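Hypothetical membrane spanning protein (PDB 2VPZ) probably serves as the membrane-embedded, quinone-binding subunit of a polysulfide reductase complex, exchanging electrons between quinones in the membrane and its partner subunits. Local coordinates at residues C[43-46]-C[47-51]; C[117-120]-C[121-125]; C[139-142]-C[143-146]; C[188-191]-C[192-195]. One frame throughout, in Å; residues are numbered along the deposited sequence.

Contact 1: C[43-46]-C[47-51]; sequences DAEA and RRYTL
Glu45 and Arg48 run side by side and point the same way, so that carboxylate and guanidinium are nearly coplanar, 20° apart, and meet at their edges. One oxygen meets one nitrogen: OE1 of Glu45 lies 2.8 Å from NH1 of Arg48, near the guanidinium plane and at its edge, a salt bridge between residues three apart in sequence. Arg48 sends CG into the gap between its own backbone N and carbonyl carbon (chi1 68°), and a further bend at chi3 brings the guanidinium round to the acid. The other ends of this pair are also held, Glu45 OE2 by Trp171 NE1 and Arg48 NH2 by Tyr52 OH.

Tyr49 also lies alongside Glu45, but its ring stands nearly upright to the carboxylate, at 76°. The ring edge is turned to the backbone, with CD1 3.4 Å from Glu45 O and in plane with it, while the hydroxyl bonds to Ser169 OG. All this happens at the start of helix 46-65, after a type I turn from Asp43 to Ala46. There the short acid Asp43 suits a capping role: Asp43 OD1 accepts from Glu45 N at 2.8 Å. Water 1 bridges Ala44 O and Arg48 N, 3.0 Å from the carbonyl oxygen. Thr50, one turn on, keeps its hydroxyl beside its backbone N, and OG1 donates to Ala46 O over a short 2.5 Å, arriving almost head-on; Thr50 N adds a weak bond to the same oxygen. Ala46 is small enough to fit against His39 of helix 16-41.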
loop_
_atom_site.group_PDB
_atom_site.type_symbol
_atom_site.label_atom_id
_atom_site.label_comp_id
_atom_site.label_asym_id
_atom_site.label_seq_id
_atom_site.Cartn_x
_atom_site.Cartn_y
_atom_site.Cartn_z
ATOM N N ASP C 43 -46.388 40.168 25.137
ATOM C CA ASP C 43 -47.636 39.972 24.349
ATOM C C ASP C 43 -48.586 38.948 25.033
ATOM O O ASP C 43 -48.113 37.976 25.645
ATOM C CB ASP C 43 -47.332 39.560 22.875
ATOM C CG ASP C 43 -48.605 39.301 22.034
ATOM O OD1 ASP C 43 -49.252 38.251 22.265
ATOM O OD2 ASP C 43 -48.946 40.139 21.160
ATOM N N ALA C 44 -49.900 39.182 24.942
ATOM C CA ALA C 44 -50.967 38.360 25.556
ATOM C C ALA C 44 -51.074 36.869 25.148
ATOM O O ALA C 44 -51.523 36.018 25.938
ATOM C CB ALA C 44 -52.358 39.058 25.356
ATOM N N GLU C 45 -50.662 36.563 23.920
ATOM C CA GLU C 45 -50.672 35.204 23.350
ATOM C C GLU C 45 -49.566 34.293 23.910
ATOM O O GLU C 45 -49.474 33.114 23.565
ATOM C CB GLU C 45 -50.468 35.237 21.833
ATOM C CG GLU C 45 -51.332 36.165 21.019
ATOM C CD GLU C 45 -51.699 35.535 19.683
ATOM O OE1 GLU C 45 -52.342 34.458 19.729
ATOM O OE2 GLU C 45 -51.331 36.091 18.624
ATOM N N ALA C 46 -48.710 34.853 24.747
ATOM C CA ALA C 46 -47.597 34.092 25.287
ATOM C C ALA C 46 -48.013 32.869 26.117
ATOM O O ALA C 46 -47.271 31.896 26.230
ATOM C CB ALA C 46 -46.688 35.018 26.152
ATOM N N ARG C 47 -49.222 32.903 26.651
ATOM C CA ARG C 47 -49.732 31.845 27.514
ATOM C C ARG C 47 -50.153 30.522 26.878
ATOM O O ARG C 47 -49.860 29.435 27.394
ATOM C CB ARG C 47 -50.851 32.404 28.390
ATOM C CG ARG C 47 -50.377 33.160 29.623
ATOM C CD ARG C 47 -50.206 32.174 30.779
ATOM N NE ARG C 47 -51.436 31.432 31.066
ATOM C CZ ARG C 47 -51.647 30.711 32.156
ATOM N NH1 ARG C 47 -50.687 30.647 33.065
ATOM N NH2 ARG C 47 -52.793 30.063 32.353
ATOM N N ARG C 48 -50.863 30.626 25.770
ATOM C CA ARG C 48 -51.323 29.457 25.057
ATOM C C ARG C 48 -50.210 28.929 24.137
ATOM O O ARG C 48 -50.201 27.753 23.801
ATOM C CB ARG C 48 -52.590 29.759 24.255
ATOM C CG ARG C 48 -52.359 30.698 23.100
ATOM C CD ARG C 48 -53.665 31.133 22.489
ATOM N NE ARG C 48 -54.038 30.344 21.326
ATOM C CZ ARG C 48 -54.113 30.836 20.097
ATOM N NH1 ARG C 48 -53.838 32.115 19.901
ATOM N NH2 ARG C 48 -54.453 30.056 19.080
ATOM N N TYR C 49 -49.269 29.772 23.718
ATOM C CA TYR C 49 -48.175 29.238 22.907
ATOM C C TYR C 49 -47.290 28.365 23.820
ATOM O O TYR C 49 -46.678 27.395 23.378
ATOM C CB TYR C 49 -47.356 30.318 22.181
ATOM C CG TYR C 49 -47.923 30.618 20.799
ATOM C CD1 TYR C 49 -48.924 31.581 20.627
ATOM C CD2 TYR C 49 -47.520 29.879 19.685
ATOM C CE1 TYR C 49 -49.514 31.797 19.382
ATOM C CE2 TYR C 49 -48.101 30.080 18.433
ATOM C CZ TYR C 49 -49.102 31.043 18.285
ATOM O OH TYR C 49 -49.679 31.258 17.054
ATOM N N THR C 50 -47.273 28.685 25.107
ATOM C CA THR C 50 -46.519 27.917 26.068
ATOM C C THR C 50 -47.213 26.545 26.309
ATOM O O THR C 50 -46.553 25.493 26.414
ATOM C CB THR C 50 -46.334 28.722 27.397
ATOM O OG1 THR C 50 -45.826 30.016 27.097
ATOM C CG2 THR C 50 -45.381 27.985 28.357
ATOM N N LEU C 51 -48.546 26.524 26.346
ATOM C CA LEU C 51 -49.268 25.259 26.529
ATOM C C LEU C 51 -48.893 24.257 25.400
ATOM O O LEU C 51 -48.586 23.094 25.683
ATOM C CB LEU C 51 -50.814 25.422 26.576
ATOM C CG LEU C 51 -51.604 24.097 26.708
ATOM C CD1 LEU C 51 -51.297 23.387 28.059
ATOM C CD2 LEU C 51 -53.125 24.335 26.573
HETATM O O HOH W 1 -52.687 33.321 25.483
#

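Contact 2: C[117-120]-C[121-125]; sequences AWAL and LVFSL
Trp118 and Leu121 lie side by side near the beginning of transmembrane helix 117-136, pointing the same way. A single methyl makes the touch: CD2 of Leu121 comes up to the edge of the indole, near its plane, and is 4.1 Å from both CE3 and CZ3 of Trp118. The indole leans toward the following turn, and Leu121, with CG anti to its N (chi1 -176°), holds CD2 out beside the six-membered ring. The large apolar indole is on the surface and may face lipid.

One helical turn links the second pair. The small side chain of Ala119 leaves room for Phe123, whose CE1 is 4.1 Å from Ala119 CB. The spacing is set by the backbone: Phe123 N bonds to Ala119 O at 2.9 Å, Val122 N to Trp118 O at 2.9 Å, and Ser124 N to Leu120 O at 3.1 Å.

Further out, Phe123 packs on Leu98 and Thr102 of helix 88-107, and Leu121 on Leu37 of helix 16-41, so this turn packs against both. Phe123 lies about 10 Å, side chain to side chain, from Tyr130, a menaquinone-binding residue. The Phe123 ring meets the preceding turn's backbone obliquely, with CD1 3.5 Å from Ala119 O.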
loop_
_atom_site.group_PDB
_atom_site.type_symbol
_atom_site.label_atom_id
_atom_site.label_comp_id
_atom_site.label_asym_id
_atom_site.label_seq_id
_atom_site.Cartn_x
_atom_site.Cartn_y
_atom_site.Cartn_z
ATOM N N ALA C 117 -38.319 33.232 31.081
ATOM C CA ALA C 117 -38.526 33.416 29.627
ATOM C C ALA C 117 -37.201 33.413 28.805
ATOM O O ALA C 117 -37.215 33.083 27.612
ATOM C CB ALA C 117 -39.349 34.696 29.317
ATOM N N TRP C 118 -36.079 33.807 29.426
ATOM C CA TRP C 118 -34.739 33.811 28.793
ATOM C C TRP C 118 -34.210 32.368 28.812
ATOM O O TRP C 118 -33.512 31.936 27.886
ATOM C CB TRP C 118 -33.749 34.738 29.521
ATOM C CG TRP C 118 -33.807 36.192 29.104
ATOM C CD1 TRP C 118 -34.226 37.254 29.870
ATOM C CD2 TRP C 118 -33.427 36.753 27.826
ATOM N NE1 TRP C 118 -34.124 38.422 29.152
ATOM C CE2 TRP C 118 -33.640 38.150 27.900
ATOM C CE3 TRP C 118 -32.929 36.210 26.630
ATOM C CZ2 TRP C 118 -33.375 39.022 26.813
ATOM C CZ3 TRP C 118 -32.662 37.077 25.535
ATOM C CH2 TRP C 118 -32.887 38.468 25.647
ATOM N N ALA C 119 -34.531 31.653 29.891
ATOM C CA ALA C 119 -34.180 30.235 30.036
ATOM C C ALA C 119 -34.906 29.475 28.898
ATOM O O ALA C 119 -34.257 28.741 28.147
ATOM C CB ALA C 119 -34.629 29.662 31.411
ATOM N N LEU C 120 -36.227 29.652 28.779
ATOM C CA LEU C 120 -36.971 28.977 27.708
ATOM C C LEU C 120 -36.329 29.374 26.394
ATOM O O LEU C 120 -36.246 28.576 25.455
ATOM C CB LEU C 120 -38.486 29.327 27.661
ATOM C CG LEU C 120 -39.292 28.423 26.681
ATOM C CD1 LEU C 120 -39.221 26.943 27.139
ATOM C CD2 LEU C 120 -40.752 28.894 26.582
ATOM N N LEU C 121 -35.824 30.603 26.297
ATOM C CA LEU C 121 -35.171 30.978 25.038
ATOM C C LEU C 121 -33.909 30.135 24.771
ATOM O O LEU C 121 -33.712 29.671 23.651
ATOM C CB LEU C 121 -34.787 32.454 24.961
ATOM C CG LEU C 121 -34.205 32.736 23.549
ATOM C CD1 LEU C 121 -35.220 33.524 22.707
ATOM C CD2 LEU C 121 -32.862 33.479 23.635
ATOM N N VAL C 122 -33.055 29.954 25.773
ATOM C CA VAL C 122 -31.825 29.189 25.590
ATOM C C VAL C 122 -32.025 27.673 25.386
ATOM O O VAL C 122 -31.287 27.042 24.612
ATOM C CB VAL C 122 -30.817 29.414 26.771
ATOM C CG1 VAL C 122 -29.831 28.227 26.840
ATOM C CG2 VAL C 122 -30.055 30.753 26.592
ATOM N N PHE C 123 -33.006 27.081 26.073
ATOM C CA PHE C 123 -33.292 25.643 25.947
ATOM C C PHE C 123 -33.977 25.323 24.623
ATOM O O PHE C 123 -33.845 24.213 24.100
ATOM C CB PHE C 123 -34.132 25.123 27.117
ATOM C CG PHE C 123 -33.470 25.249 28.461
ATOM C CD1 PHE C 123 -34.207 25.578 29.598
ATOM C CD2 PHE C 123 -32.092 25.088 28.575
ATOM C CE1 PHE C 123 -33.578 25.748 30.832
ATOM C CE2 PHE C 123 -31.442 25.251 29.800
ATOM C CZ PHE C 123 -32.188 25.589 30.933
ATOM N N SER C 124 -34.697 26.294 24.079
ATOM C CA SER C 124 -35.367 26.094 22.803
ATOM C C SER C 124 -34.325 26.278 21.670
ATOM O O SER C 124 -34.569 25.875 20.527
ATOM C CB SER C 124 -36.589 27.034 22.653
ATOM O OG SER C 124 -36.234 28.312 22.176
ATOM N N LEU C 125 -33.169 26.884 21.955
ATOM C CA LEU C 125 -32.134 27.014 20.911
ATOM C C LEU C 125 -31.294 25.700 20.911
ATOM O O LEU C 125 -30.840 25.247 19.862
ATOM C CB LEU C 125 -31.253 28.302 21.087
ATOM C CG LEU C 125 -31.895 29.612 20.534
ATOM C CD1 LEU C 125 -31.050 30.865 20.841
ATOM C CD2 LEU C 125 -32.107 29.471 19.019
#

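Contact 3: C[139-142]-C[143-146]; sequences LNRP and LWNG
Arg141 O accepts from Trp144 N at 3.3 Å, and water 2, 3.0 Å from Arg141 O, may donate to it as well. The N-H of Trp144 comes from above the carbonyl plane, 48° out of it, and closes a type I beta turn from Arg141 to Trp144. Pro142 suits the second position of that turn, since its ring already fixes phi near the value needed.

Across the turn, the Arg141 and Trp144 side chains lie side by side. Only the aliphatic part of the arginine touches the indole: CG is 3.8 Å from CE3 of Trp144, meeting the ring obliquely, while guanidinium and ring planes are 50° apart. The chain bends at chi2 (-80°), and the charged end goes on to donate from NE and NH2 to the backbone of another protein's chain. Trp144 spends its NE1 on Leu242 O, which should fix the turn of the ring, about 12 Å from the ubiquinone-binding His21, side chain to side chain. Trp144 also centres an inverse gamma turn, with a weak 3.0 Å bond from Asn145 N to Leu143 O.

The loop joins helix 117-136 to helix 148-166, with Pro142 and Leu143 packed on Ala198 of helix 196-205 and Trp144 tied to helix 227-245.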
loop_
_atom_site.group_PDB
_atom_site.type_symbol
_atom_site.label_atom_id
_atom_site.label_comp_id
_atom_site.label_asym_id
_atom_site.label_seq_id
_atom_site.Cartn_x
_atom_site.Cartn_y
_atom_site.Cartn_z
ATOM N N LEU C 139 -19.260 12.010 10.002
ATOM C CA LEU C 139 -18.455 12.350 8.839
ATOM C C LEU C 139 -18.181 11.163 7.876
ATOM O O LEU C 139 -17.582 11.348 6.821
ATOM C CB LEU C 139 -17.135 13.013 9.335
ATOM C CG LEU C 139 -17.328 14.264 10.235
ATOM C CD1 LEU C 139 -16.004 14.613 10.958
ATOM C CD2 LEU C 139 -17.816 15.472 9.411
ATOM N N ASN C 140 -18.650 9.969 8.226
ATOM C CA ASN C 140 -18.515 8.755 7.408
ATOM C C ASN C 140 -19.672 8.648 6.398
ATOM O O ASN C 140 -19.576 7.974 5.356
ATOM C CB ASN C 140 -18.480 7.498 8.290
ATOM C CG ASN C 140 -19.600 7.475 9.334
ATOM O OD1 ASN C 140 -20.382 6.515 9.434
ATOM N ND2 ASN C 140 -19.683 8.543 10.120
ATOM N N ARG C 141 -20.787 9.306 6.725
ATOM C CA ARG C 141 -21.999 9.357 5.884
ATOM C C ARG C 141 -21.868 10.588 4.947
ATOM O O ARG C 141 -22.129 11.704 5.375
ATOM C CB ARG C 141 -23.258 9.507 6.780
ATOM C CG ARG C 141 -23.373 8.538 7.983
ATOM C CD ARG C 141 -23.893 7.142 7.567
ATOM N NE ARG C 141 -23.710 6.095 8.592
ATOM C CZ ARG C 141 -23.958 4.795 8.427
ATOM N NH1 ARG C 141 -24.414 4.332 7.266
ATOM N NH2 ARG C 141 -23.754 3.936 9.424
ATOM N N PRO C 142 -21.479 10.386 3.651
ATOM C CA PRO C 142 -21.378 11.542 2.743
ATOM C C PRO C 142 -22.564 12.554 2.538
ATOM O O PRO C 142 -22.336 13.705 2.156
ATOM C CB PRO C 142 -20.940 10.970 1.397
ATOM C CG PRO C 142 -20.323 9.608 1.728
ATOM C CD PRO C 142 -21.068 9.140 2.995
ATOM N N LEU C 143 -23.810 12.139 2.731
ATOM C CA LEU C 143 -24.935 13.072 2.535
ATOM C C LEU C 143 -25.178 13.994 3.749
ATOM O O LEU C 143 -25.698 15.098 3.613
ATOM C CB LEU C 143 -26.248 12.342 2.117
ATOM C CG LEU C 143 -26.162 11.428 0.872
ATOM C CD1 LEU C 143 -27.569 11.073 0.333
ATOM C CD2 LEU C 143 -25.322 12.112 -0.218
ATOM N N TRP C 144 -24.773 13.559 4.943
ATOM C CA TRP C 144 -24.960 14.373 6.149
ATOM C C TRP C 144 -23.838 15.345 6.402
ATOM O O TRP C 144 -23.187 15.311 7.453
ATOM C CB TRP C 144 -25.158 13.461 7.364
ATOM C CG TRP C 144 -26.467 12.764 7.281
ATOM C CD1 TRP C 144 -27.531 13.103 6.471
ATOM C CD2 TRP C 144 -26.897 11.618 8.024
ATOM N NE1 TRP C 144 -28.578 12.242 6.676
ATOM C CE2 TRP C 144 -28.221 11.325 7.628
ATOM C CE3 TRP C 144 -26.292 10.813 9.012
ATOM C CZ2 TRP C 144 -28.958 10.232 8.173
ATOM C CZ3 TRP C 144 -27.013 9.733 9.561
ATOM C CH2 TRP C 144 -28.332 9.461 9.143
ATOM N N ASN C 145 -23.609 16.237 5.451
ATOM C CA ASN C 145 -22.524 17.198 5.597
ATOM C C ASN C 145 -22.932 18.423 6.446
ATOM O O ASN C 145 -24.039 18.468 7.011
ATOM C CB ASN C 145 -21.972 17.609 4.204
ATOM C CG ASN C 145 -22.880 18.569 3.441
ATOM O OD1 ASN C 145 -22.631 18.906 2.280
ATOM N ND2 ASN C 145 -23.948 19.018 4.106
ATOM N N GLY C 146 -22.005 19.371 6.543
ATOM C CA GLY C 146 -22.215 20.585 7.314
ATOM C C GLY C 146 -23.531 21.339 7.158
ATOM O O GLY C 146 -24.050 21.838 8.146
HETATM O O HOH W 2 -20.667 14.090 6.583
#

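Contact 4: C[188-191]-C[192-195]; sequences LLYP and LTLP
Leu192 reaches back to Leu189 in the 3-10 turn by which the chain leaves transmembrane helix 175-189. Its N makes a weak bond to Leu189 O, 3.3 Å away, and its apolar side chain lies on the surface, against Leu133 of the second subunit. Pro191, just before it, has no N-H to give, which suits a place where the regular helical bonding gives way.

Thr193 follows. Its N bonds to Tyr190 O at 3.0 Å, with the donor 52° out of the carbonyl plane, and its methyl CG2 lies 4.2 Å from CD1 of the Tyr190 ring. A compact, branched residue fits here, buried, in contact with the tyrosine and with Gly146 of the second subunit.

Leu194 carries the main side-chain contact. Tyr190 sets CG anti to its backbone N (chi1 165°), which brings the ring to Leu194, and the two side chains meet at a slant. Leu194 CD1 makes an off-centre CH-pi contact, 4.3 Å from the centroid of the Tyr190 ring and 30° off its normal; the hydroxyl is hydrogen-bonded to the backbone O of Leu143. Leu194 N adds a weak 3.4 Å bond to Pro191 O, which also accepts from Arg199 NE.

Pro195 then takes the N-cap position of helix 196-205. Between Tyr190 and Leu194 the closest carbon contact is Leu194 CD1 to Tyr190 CZ, 3.8 Å.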
loop_
_atom_site.group_PDB
_atom_site.type_symbol
_atom_site.label_atom_id
_atom_site.label_comp_id
_atom_site.label_asym_id
_atom_site.label_seq_id
_atom_site.Cartn_x
_atom_site.Cartn_y
_atom_site.Cartn_z
ATOM N N LEU C 188 -31.971 23.992 -2.322
ATOM C CA LEU C 188 -31.711 23.945 -3.767
ATOM C C LEU C 188 -30.182 23.891 -4.051
ATOM O O LEU C 188 -29.741 23.242 -5.010
ATOM C CB LEU C 188 -32.340 25.173 -4.483
ATOM C CG LEU C 188 -32.003 25.332 -5.990
ATOM C CD1 LEU C 188 -32.811 24.317 -6.816
ATOM C CD2 LEU C 188 -32.273 26.774 -6.457
ATOM N N LEU C 189 -29.378 24.542 -3.210
ATOM C CA LEU C 189 -27.919 24.541 -3.374
ATOM C C LEU C 189 -27.277 23.332 -2.650
ATOM O O LEU C 189 -26.092 23.063 -2.805
ATOM C CB LEU C 189 -27.288 25.850 -2.846
ATOM C CG LEU C 189 -28.011 27.193 -3.099
ATOM C CD1 LEU C 189 -27.398 28.318 -2.246
ATOM C CD2 LEU C 189 -27.969 27.558 -4.592
ATOM N N TYR C 190 -28.064 22.609 -1.868
ATOM C CA TYR C 190 -27.556 21.449 -1.146
ATOM C C TYR C 190 -26.855 20.370 -2.024
ATOM O O TYR C 190 -25.684 20.051 -1.777
ATOM C CB TYR C 190 -28.642 20.804 -0.265
ATOM C CG TYR C 190 -28.283 19.410 0.229
ATOM C CD1 TYR C 190 -27.166 19.193 1.048
ATOM C CD2 TYR C 190 -29.047 18.300 -0.148
ATOM C CE1 TYR C 190 -26.816 17.893 1.483
ATOM C CE2 TYR C 190 -28.709 16.995 0.277
ATOM C CZ TYR C 190 -27.592 16.790 1.092
ATOM O OH TYR C 190 -27.263 15.509 1.496
ATOM N N PRO C 191 -27.546 19.808 -3.062
ATOM C CA PRO C 191 -26.931 18.795 -3.953
ATOM C C PRO C 191 -25.605 19.201 -4.634
ATOM O O PRO C 191 -24.765 18.351 -4.966
ATOM C CB PRO C 191 -28.008 18.494 -5.001
ATOM C CG PRO C 191 -29.302 18.911 -4.352
ATOM C CD PRO C 191 -28.946 20.065 -3.425
ATOM N N LEU C 192 -25.454 20.507 -4.853
ATOM C CA LEU C 192 -24.275 21.104 -5.527
ATOM C C LEU C 192 -23.051 21.197 -4.606
ATOM O O LEU C 192 -21.925 21.521 -5.021
ATOM C CB LEU C 192 -24.630 22.507 -6.087
ATOM C CG LEU C 192 -25.735 22.651 -7.154
ATOM C CD1 LEU C 192 -25.916 24.134 -7.584
ATOM C CD2 LEU C 192 -25.405 21.762 -8.379
ATOM N N THR C 193 -23.305 20.878 -3.346
ATOM C CA THR C 193 -22.332 20.895 -2.274
ATOM C C THR C 193 -21.767 19.472 -2.024
ATOM O O THR C 193 -20.874 19.276 -1.184
ATOM C CB THR C 193 -23.052 21.446 -0.982
ATOM O OG1 THR C 193 -22.375 22.600 -0.490
ATOM C CG2 THR C 193 -23.192 20.357 0.095
ATOM N N LEU C 194 -22.219 18.489 -2.784
ATOM C CA LEU C 194 -21.799 17.098 -2.597
ATOM C C LEU C 194 -20.800 16.533 -3.597
ATOM O O LEU C 194 -20.675 17.063 -4.716
ATOM C CB LEU C 194 -23.044 16.156 -2.573
ATOM C CG LEU C 194 -24.134 16.321 -1.482
ATOM C CD1 LEU C 194 -25.463 15.626 -1.833
ATOM C CD2 LEU C 194 -23.606 15.794 -0.143
ATOM N N PRO C 195 -19.981 15.513 -3.181
ATOM C CA PRO C 195 -19.010 14.949 -4.136
ATOM C C PRO C 195 -19.956 14.305 -5.223
ATOM O O PRO C 195 -21.069 13.852 -4.894
ATOM C CB PRO C 195 -18.312 13.840 -3.336
ATOM C CG PRO C 195 -18.428 14.251 -1.883
ATOM C CD PRO C 195 -19.633 15.192 -1.784
#

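The four contacts follow in series along one helical bundle, none interleaved with another. Contacts 1 and 2 lie on the same side of the chain's centre, their centres 15 Å apart, near the starts of helices 46-65 and 117-136; both pack on helix 16-41 without touching each other. Contact 3 comes after helix 117-136 and contact 4 at the end of helix 175-189, each about 38 or 39 Å, centre to centre, from contact 1 and across the chain's centre. These two do touch, with centres 12 Å apart: Leu143 CD2 is 3.9 Å from Leu194 CD1. Both meet the second subunit, as Leu125 of contact 2 also does, so all three take part in pairing the two copies.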